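Long-range contact in uncharacterized protein AF_0924 (Archaeoglobus fulgidus, PDB 3DT5), which is of unknown function but is probably a membrane protein, the chain here being its C-terminal domain with a bound calcium ion: residues A[80-88]-A[125-133]. Numbering follows the deposited sequence.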
ATOM      1  N   SER A  80      -8.077   4.655 -17.385  1.00 36.55           N
ATOM      2  CA  SER A  80      -7.033   5.320 -16.597  1.00 37.56           C
ATOM      3  C   SER A  80      -6.359   4.347 -15.600  1.00 38.91           C
ATOM      4  O   SER A  80      -6.991   3.399 -15.086  1.00 39.12           O
ATOM      5  CB  SER A  80      -7.629   6.520 -15.826  1.00 36.43           C
ATOM      6  OG  SER A  80      -6.606   7.193 -15.086  1.00 35.12           O
ATOM      7  N   ALA A  81      -5.074   4.573 -15.321  1.00 38.29           N
ATOM      8  CA  ALA A  81      -4.401   3.910 -14.228  1.00 37.63           C
ATOM      9  C   ALA A  81      -4.728   4.573 -12.880  1.00 40.09           C
ATOM     10  O   ALA A  81      -4.328   4.050 -11.825  1.00 38.89           O
ATOM     11  CB  ALA A  81      -2.848   3.887 -14.468  1.00 37.59           C
ATOM     12  N   ASN A  82      -5.420   5.720 -12.885  1.00 39.69           N
ATOM     13  CA  ASN A  82      -5.660   6.405 -11.611  1.00 41.32           C
ATOM     14  C   ASN A  82      -6.877   5.853 -10.946  1.00 40.50           C
ATOM     15  O   ASN A  82      -7.852   5.515 -11.628  1.00 38.65           O
ATOM     16  CB  ASN A  82      -5.893   7.910 -11.789  1.00 42.09           C
ATOM     17  CG  ASN A  82      -4.635   8.633 -12.233  1.00 48.59           C
ATOM     18  OD1 ASN A  82      -3.503   8.282 -11.841  1.00 51.50           O
ATOM     19  ND2 ASN A  82      -4.817   9.605 -13.124  1.00 55.67           N
ATOM     20  N   TRP A  83      -6.808   5.769  -9.612  1.00 39.80           N
ATOM     21  CA  TRP A  83      -7.980   5.508  -8.799  1.00 39.82           C
ATOM     22  C   TRP A  83      -8.714   6.855  -8.647  1.00 40.10           C
ATOM     23  O   TRP A  83      -8.137   7.829  -8.187  1.00 39.67           O
ATOM     24  CB  TRP A  83      -7.587   4.978  -7.409  1.00 38.59           C
ATOM     25  CG  TRP A  83      -7.027   3.584  -7.429  1.00 38.40           C
ATOM     26  CD1 TRP A  83      -5.693   3.223  -7.283  1.00 36.01           C
ATOM     27  CD2 TRP A  83      -7.760   2.382  -7.620  1.00 37.01           C
ATOM     28  NE1 TRP A  83      -5.572   1.841  -7.357  1.00 37.73           N
ATOM     29  CE2 TRP A  83      -6.833   1.305  -7.528  1.00 37.65           C
ATOM     30  CE3 TRP A  83      -9.137   2.094  -7.799  1.00 37.22           C
ATOM     31  CZ2 TRP A  83      -7.220  -0.042  -7.692  1.00 39.35           C
ATOM     32  CZ3 TRP A  83      -9.525   0.733  -7.907  1.00 36.78           C
ATOM     33  CH2 TRP A  83      -8.569  -0.306  -7.849  1.00 37.43           C
ATOM     34  N   THR A  84      -9.978   6.895  -9.067  1.00 40.27           N
ATOM     35  CA  THR A  84     -10.779   8.115  -8.944  1.00 41.67           C
ATOM     36  C   THR A  84     -11.573   7.979  -7.659  1.00 43.00           C
ATOM     37  O   THR A  84     -12.378   7.047  -7.525  1.00 42.17           O
ATOM     38  CB  THR A  84     -11.773   8.281 -10.120  1.00 41.87           C
ATOM     39  OG1 THR A  84     -11.026   8.553 -11.309  1.00 40.34           O
ATOM     40  CG2 THR A  84     -12.750   9.487  -9.877  1.00 43.27           C
ATOM     41  N   PHE A  85     -11.349   8.898  -6.725  1.00 43.33           N
ATOM     42  CA  PHE A  85     -12.120   8.931  -5.477  1.00 43.84           C
ATOM     43  C   PHE A  85     -13.326   9.837  -5.662  1.00 44.69           C
ATOM     44  O   PHE A  85     -13.216  10.899  -6.287  1.00 45.84           O
ATOM     45  CB  PHE A  85     -11.273   9.456  -4.319  1.00 43.13           C
ATOM     46  CG  PHE A  85     -10.347   8.438  -3.765  1.00 43.51           C
ATOM     47  CD1 PHE A  85      -9.092   8.214  -4.365  1.00 44.05           C
ATOM     48  CD2 PHE A  85     -10.742   7.613  -2.714  1.00 43.40           C
ATOM     49  CE1 PHE A  85      -8.230   7.234  -3.884  1.00 40.55           C
ATOM     50  CE2 PHE A  85      -9.869   6.642  -2.224  1.00 44.19           C
ATOM     51  CZ  PHE A  85      -8.603   6.451  -2.808  1.00 41.50           C
ATOM     52  N   TYR A  86     -14.458   9.444  -5.104  1.00 45.04           N
ATOM     53  CA  TYR A  86     -15.662  10.279  -5.207  1.00 46.85           C
ATOM     54  C   TYR A  86     -15.737  11.367  -4.154  1.00 47.30           C
ATOM     55  O   TYR A  86     -16.323  12.387  -4.406  1.00 48.69           O
ATOM     56  CB  TYR A  86     -16.931   9.436  -5.260  1.00 45.68           C
ATOM     57  CG  TYR A  86     -16.891   8.498  -6.451  1.00 47.55           C
ATOM     58  CD1 TYR A  86     -16.930   8.999  -7.752  1.00 46.26           C
ATOM     59  CD2 TYR A  86     -16.741   7.109  -6.269  1.00 44.00           C
ATOM     60  CE1 TYR A  86     -16.843   8.168  -8.832  1.00 46.43           C
ATOM     61  CE2 TYR A  86     -16.663   6.272  -7.336  1.00 47.26           C
ATOM     62  CZ  TYR A  86     -16.712   6.799  -8.632  1.00 46.35           C
ATOM     63  OH  TYR A  86     -16.655   5.913  -9.726  1.00 46.82           O
ATOM     64  N   ALA A  87     -15.178  11.119  -2.975  1.00 47.95           N
ATOM     65  CA  ALA A  87     -15.171  12.115  -1.911  1.00 47.61           C
ATOM     66  C   ALA A  87     -13.746  12.562  -1.651  1.00 47.60           C
ATOM     67  O   ALA A  87     -12.844  11.736  -1.501  1.00 46.49           O
ATOM     68  CB  ALA A  87     -15.786  11.545  -0.665  1.00 47.93           C
ATOM     69  N   LYS A  88     -13.550  13.877  -1.617  1.00 46.90           N
ATOM     70  CA  LYS A  88     -12.243  14.456  -1.390  1.00 47.40           C
ATOM     71  C   LYS A  88     -11.597  13.911  -0.110  1.00 47.64           C
ATOM     72  O   LYS A  88     -10.395  13.654  -0.092  1.00 46.79           O
ATOM     73  CB  LYS A  88     -12.349  15.975  -1.327  1.00 47.48           C
ATOM     74  CG  LYS A  88     -11.067  16.685  -0.902  1.00 49.03           C
ATOM     75  CD  LYS A  88     -11.170  18.190  -1.231  1.00 53.77           C
ATOM     76  CE  LYS A  88     -10.063  19.023  -0.574  1.00 55.75           C
ATOM     77  NZ  LYS A  88     -10.334  20.495  -0.723  1.00 59.73           N
ATOM     78  N   LYS A 125      10.575   6.749  -4.114  1.00 40.54           N
ATOM     79  CA  LYS A 125       9.144   6.737  -3.825  1.00 40.93           C
ATOM     80  C   LYS A 125       8.341   6.902  -5.114  1.00 41.65           C
ATOM     81  O   LYS A 125       8.627   7.825  -5.879  1.00 40.44           O
ATOM     82  CB  LYS A 125       8.802   7.878  -2.878  1.00 41.96           C
ATOM     83  CG  LYS A 125       7.358   7.789  -2.354  1.00 41.31           C
ATOM     84  CD  LYS A 125       7.086   8.936  -1.386  1.00 45.86           C
ATOM     85  CE  LYS A 125       5.593   9.029  -1.101  1.00 44.67           C
ATOM     86  NZ  LYS A 125       5.480  10.060  -0.022  1.00 47.27           N
ATOM     87  N   PRO A 126       7.310   6.054  -5.343  1.00 42.00           N
ATOM     88  CA  PRO A 126       6.556   6.294  -6.580  1.00 43.00           C
ATOM     89  C   PRO A 126       5.483   7.385  -6.426  1.00 44.22           C
ATOM     90  O   PRO A 126       5.161   7.800  -5.288  1.00 45.35           O
ATOM     91  CB  PRO A 126       5.884   4.936  -6.849  1.00 42.62           C
ATOM     92  CG  PRO A 126       5.619   4.401  -5.482  1.00 42.83           C
ATOM     93  CD  PRO A 126       6.761   4.908  -4.575  1.00 41.63           C
ATOM     94  N   ASP A 127       4.939   7.838  -7.558  1.00 43.19           N
ATOM     95  CA  ASP A 127       3.756   8.680  -7.578  1.00 43.55           C
ATOM     96  C   ASP A 127       2.568   7.792  -7.247  1.00 42.21           C
ATOM     97  O   ASP A 127       2.438   6.723  -7.802  1.00 42.96           O
ATOM     98  CB  ASP A 127       3.576   9.309  -8.978  1.00 43.33           C
ATOM     99  CG  ASP A 127       4.744  10.214  -9.338  1.00 46.78           C
ATOM    100  OD1 ASP A 127       5.335  10.789  -8.408  1.00 47.44           O
ATOM    101  OD2 ASP A 127       5.102  10.328 -10.526  1.00 51.81           O
ATOM    102  N   TRP A 128       1.694   8.250  -6.359  1.00 41.99           N
ATOM    103  CA  TRP A 128       0.468   7.506  -6.046  1.00 41.10           C
ATOM    104  C   TRP A 128      -0.534   7.730  -7.188  1.00 41.08           C
ATOM    105  O   TRP A 128      -0.711   8.871  -7.652  1.00 42.11           O
ATOM    106  CB  TRP A 128      -0.098   7.983  -4.724  1.00 41.84           C
ATOM    107  CG  TRP A 128       0.870   7.776  -3.590  1.00 41.84           C
ATOM    108  CD1 TRP A 128       1.281   8.706  -2.675  1.00 43.00           C
ATOM    109  CD2 TRP A 128       1.550   6.550  -3.267  1.00 41.33           C
ATOM    110  NE1 TRP A 128       2.166   8.127  -1.776  1.00 42.02           N
ATOM    111  CE2 TRP A 128       2.348   6.805  -2.121  1.00 42.63           C
ATOM    112  CE3 TRP A 128       1.525   5.249  -3.801  1.00 39.74           C
ATOM    113  CZ2 TRP A 128       3.118   5.797  -1.506  1.00 41.92           C
ATOM    114  CZ3 TRP A 128       2.290   4.234  -3.175  1.00 42.23           C
ATOM    115  CH2 TRP A 128       3.080   4.529  -2.053  1.00 40.85           C
ATOM    116  N   LEU A 129      -1.143   6.665  -7.668  1.00 38.77           N
ATOM    117  CA  LEU A 129      -2.078   6.780  -8.801  1.00 38.68           C
ATOM    118  C   LEU A 129      -3.504   7.041  -8.251  1.00 38.59           C
ATOM    119  O   LEU A 129      -4.396   6.184  -8.345  1.00 38.92           O
ATOM    120  CB  LEU A 129      -2.026   5.525  -9.665  1.00 39.13           C
ATOM    121  CG  LEU A 129      -0.666   5.323 -10.372  1.00 40.86           C
ATOM    122  CD1 LEU A 129      -0.631   4.034 -11.087  1.00 40.71           C
ATOM    123  CD2 LEU A 129      -0.281   6.445 -11.359  1.00 45.84           C
ATOM    124  N   ILE A 130      -3.674   8.209  -7.630  1.00 37.64           N
ATOM    125  CA  ILE A 130      -4.917   8.552  -6.978  1.00 37.79           C
ATOM    126  C   ILE A 130      -5.341   9.975  -7.382  1.00 37.26           C
ATOM    127  O   ILE A 130      -4.495  10.835  -7.646  1.00 35.90           O
ATOM    128  CB  ILE A 130      -4.813   8.426  -5.440  1.00 38.82           C
ATOM    129  CG1 ILE A 130      -3.708   9.342  -4.842  1.00 39.82           C
ATOM    130  CG2 ILE A 130      -4.657   6.903  -4.989  1.00 37.68           C
ATOM    131  CD1 ILE A 130      -3.760   9.440  -3.304  1.00 38.39           C
ATOM    132  N   GLY A 131      -6.645  10.223  -7.401  1.00 36.49           N
ATOM    133  CA  GLY A 131      -7.174  11.555  -7.793  1.00 34.38           C
ATOM    134  C   GLY A 131      -8.581  11.757  -7.289  1.00 33.17           C
ATOM    135  O   GLY A 131      -9.235  10.804  -6.883  1.00 31.08           O
ATOM    136  N   TYR A 132      -9.051  12.998  -7.267  1.00 32.98           N
ATOM    137  CA  TYR A 132     -10.478  13.192  -7.099  1.00 34.34           C
ATOM    138  C   TYR A 132     -11.061  14.297  -7.998  1.00 35.52           C
ATOM    139  O   TYR A 132     -12.280  14.361  -8.137  1.00 36.21           O
ATOM    140  CB  TYR A 132     -10.832  13.446  -5.626  1.00 34.85           C
ATOM    141  CG  TYR A 132     -10.335  14.765  -5.148  1.00 34.89           C
ATOM    142  CD1 TYR A 132     -11.157  15.900  -5.139  1.00 37.27           C
ATOM    143  CD2 TYR A 132      -9.016  14.899  -4.749  1.00 36.30           C
ATOM    144  CE1 TYR A 132     -10.649  17.154  -4.701  1.00 38.83           C
ATOM    145  CE2 TYR A 132      -8.495  16.127  -4.306  1.00 37.77           C
ATOM    146  CZ  TYR A 132      -9.298  17.242  -4.283  1.00 37.26           C
ATOM    147  OH  TYR A 132      -8.741  18.421  -3.849  1.00 37.49           O
ATOM    148  N   LYS A 133     -10.228  15.164  -8.585  1.00 36.69           N
ATOM    149  CA  LYS A 133     -10.770  16.322  -9.342  1.00 38.54           C
ATOM    150  C   LYS A 133     -10.562  16.324 -10.865  1.00 39.32           C
ATOM    151  O   LYS A 133      -9.550  16.848 -11.372  1.00 41.37           O
ATOM    152  CB  LYS A 133     -10.378  17.675  -8.712  1.00 38.39           C
ATOM    153  CG  LYS A 133      -8.893  17.886  -8.430  1.00 38.86           C
ATOM    154  CD  LYS A 133      -8.654  19.387  -8.245  1.00 39.16           C
ATOM    155  CE  LYS A 133      -7.597  19.696  -7.169  1.00 38.38           C
ATOM    156  NZ  LYS A 133      -7.688  21.183  -6.811  1.00 40.45           N
TER
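Three backbone hydrogen bonds join Trp83 and Phe85 to Leu129 and Gly131, pairing strands 83-85 and 130-131 in parallel. Trp83 N gives a nearly straight bond to Leu129 O (2.8 Å); Gly131 N donates to Trp83 O, more bent at the hydrogen (134°), and Phe85 N closes the ladder on Gly131 O (2.9 Å). Trp83 thus bonds to the two residues flanking Ile130, its partner in register, the pattern of a parallel pair, while Leu129 centres an inverse gamma turn leading into strand 130-131.

Apolar contacts follow the ladder. In Ile130 a chi1 of 59° sets CG2 anti to the carbonyl carbon, where it meets the edge of the Phe85 ring at CE1 (3.8 Å), and Leu129 CD1 lies against Ala81 CB (4.0 Å). Beyond the strands, the extended Lys88 chain crosses one face of the Tyr132 ring in a CH-pi contact, CG 4.1 Å from the ring centroid, while Lys133 CG lies over the opposite face, toward the rim. The Tyr132 ring also meets that of Phe91 in helix 88-116. Replacing Tyr132 with an alanine would probably leave the aliphatic part of Lys88 without its aromatic platform and open a gap beside Phe91.

Strand 83-85 is central in a small mixed sheet, antiparallel to strand 74-75 on its other side. Trp83 packs on helix 43-52 and bonds through NE1 to Ala33 O, whereas Ile130 bridges Phe34 of helix 16-35 and Phe91.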